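Local coordinates for glycosyltransferase (duf1792) (Streptococcus sanguinis, PDB 5V4A), which is a UDP-binding glycosyltransferase module of the GT-D fold, the C-terminal part of a longer protein that is probably part of the accessory SecA2/SecY2 export system, at residues P94-L97 with E98-K101. Sequence-based numbering, arbitrary orientation.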
loop_
_atom_site.group_PDB
_atom_site.type_symbol
_atom_site.label_atom_id
_atom_site.label_comp_id
_atom_site.label_asym_id
_atom_site.label_seq_id
_atom_site.Cartn_x
_atom_site.Cartn_y
_atom_site.Cartn_z
ATOM N N PRO A 94 29.087 1.721 -17.301
ATOM C CA PRO A 94 30.410 1.684 -17.944
ATOM C C PRO A 94 31.571 1.910 -16.980
ATOM O O PRO A 94 32.571 1.188 -17.054
ATOM C CB PRO A 94 30.303 2.792 -18.994
ATOM C CG PRO A 94 28.857 2.752 -19.393
ATOM C CD PRO A 94 28.091 2.407 -18.151
ATOM N N HIS A 95 31.463 2.889 -16.075
ATOM C CA HIS A 95 32.527 3.144 -15.109
ATOM C C HIS A 95 32.599 2.059 -14.041
ATOM O O HIS A 95 33.673 1.508 -13.781
ATOM C CB HIS A 95 32.347 4.515 -14.449
ATOM C CG HIS A 95 32.926 5.654 -15.232
ATOM N ND1 HIS A 95 32.174 6.436 -16.083
ATOM C CD2 HIS A 95 34.189 6.141 -15.293
ATOM C CE1 HIS A 95 32.947 7.357 -16.630
ATOM N NE2 HIS A 95 34.174 7.199 -16.168
ATOM N N PHE A 96 31.468 1.734 -13.408
ATOM C CA PHE A 96 31.499 1.084 -12.101
ATOM C C PHE A 96 30.925 -0.329 -12.068
ATOM O O PHE A 96 30.776 -0.885 -10.973
ATOM C CB PHE A 96 30.757 1.941 -11.068
ATOM C CG PHE A 96 31.271 3.344 -10.956
ATOM C CD1 PHE A 96 32.617 3.591 -10.748
ATOM C CD2 PHE A 96 30.403 4.420 -11.053
ATOM C CE1 PHE A 96 33.101 4.892 -10.647
ATOM C CE2 PHE A 96 30.872 5.721 -10.954
ATOM C CZ PHE A 96 32.229 5.959 -10.750
ATOM N N LEU A 97 30.594 -0.934 -13.212
ATOM C CA LEU A 97 29.959 -2.251 -13.159
ATOM C C LEU A 97 30.865 -3.278 -12.494
ATOM O O LEU A 97 30.407 -4.078 -11.666
ATOM C CB LEU A 97 29.568 -2.727 -14.557
ATOM C CG LEU A 97 29.005 -4.156 -14.589
ATOM C CD1 LEU A 97 27.809 -4.319 -13.648
ATOM C CD2 LEU A 97 28.639 -4.580 -16.001
ATOM N N GLU A 98 32.159 -3.258 -12.825
ATOM C CA GLU A 98 33.089 -4.209 -12.232
ATOM C C GLU A 98 33.314 -3.942 -10.749
ATOM O O GLU A 98 33.662 -4.871 -10.013
ATOM C CB GLU A 98 34.421 -4.176 -12.986
ATOM C CG GLU A 98 35.359 -5.340 -12.678
ATOM C CD GLU A 98 34.825 -6.674 -13.167
ATOM O OE1 GLU A 98 35.122 -7.708 -12.530
ATOM O OE2 GLU A 98 34.120 -6.691 -14.197
ATOM N N LYS A 99 33.085 -2.709 -10.288
ATOM C CA LYS A 99 33.128 -2.445 -8.853
ATOM C C LYS A 99 31.898 -3.020 -8.160
ATOM O O LYS A 99 32.008 -3.636 -7.090
ATOM C CB LYS A 99 33.233 -0.942 -8.585
ATOM C CG LYS A 99 34.638 -0.367 -8.787
ATOM C CD LYS A 99 34.836 0.948 -8.047
ATOM C CE LYS A 99 36.170 1.568 -8.435
ATOM N NZ LYS A 99 37.284 0.688 -7.980
ATOM N N TYR A 100 30.720 -2.845 -8.763
ATOM C CA TYR A 100 29.512 -3.448 -8.205
ATOM C C TYR A 100 29.667 -4.956 -8.065
ATOM O O TYR A 100 29.382 -5.522 -7.005
ATOM C CB TYR A 100 28.296 -3.117 -9.071
ATOM C CG TYR A 100 27.741 -1.727 -8.866
ATOM C CD1 TYR A 100 27.081 -1.393 -7.695
ATOM C CD2 TYR A 100 27.858 -0.755 -9.854
ATOM C CE1 TYR A 100 26.556 -0.128 -7.505
ATOM C CE2 TYR A 100 27.340 0.520 -9.674
ATOM C CZ TYR A 100 26.692 0.829 -8.498
ATOM O OH TYR A 100 26.169 2.090 -8.304
ATOM N N LYS A 101 30.121 -5.626 -9.129
ATOM C CA LYS A 101 30.298 -7.074 -9.063
ATOM C C LYS A 101 31.365 -7.475 -8.045
ATOM O O LYS A 101 31.274 -8.552 -7.445
ATOM C CB LYS A 101 30.633 -7.628 -10.452
ATOM C CG LYS A 101 29.536 -7.383 -11.468
ATOM C CD LYS A 101 29.854 -7.949 -12.840
ATOM C CE LYS A 101 31.254 -7.585 -13.299
ATOM N NZ LYS A 101 31.547 -8.038 -14.701
HETATM O O HOH W 1 32.808 -1.752 -15.189
#
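Tyr100 folds back along the helix over the turn that holds Phe96. Its CG lies beside its own backbone N (chi1 -79°), which carries the ring back toward the preceding turn. There ring atom CE2 meets Phe96 CB at 4.0 Å. Ring atom CD2 comes within 3.1 Å of Phe96 O. The edge of the same ring faces Leu97 CA. Phe96 O also takes the Tyr100 N-H at 3.0 Å, in a nearly straight bond (166°), and a weak one from Lys99 N. One residue on, Lys101 N bonds to Leu97 O at 3.0 Å. The Lys101 and Leu97 side chains cross at an angle, with Leu97 CD1 4.1 Å from Lys101 CG. A bend at chi3 (-48°) brings Lys101 NZ to Glu98 OE2 at 2.9 Å, a salt bridge on the exposed side. The Glu98 side chain is poorly ordered. The helix is kinked here, and a water accepts the Glu98 N-H. Tyr100 OH is hydrogen-bonded to His92, two turns back in the same helix. Helix 82-103 connects parallel strands 66-70 and 110-111 in a beta-alpha-beta unit. Phe96, Lys99 and Tyr100 pack on Met33 of helix 30-36, while Leu97 and Tyr100 meet Phe74 in a loop after strand 66-70.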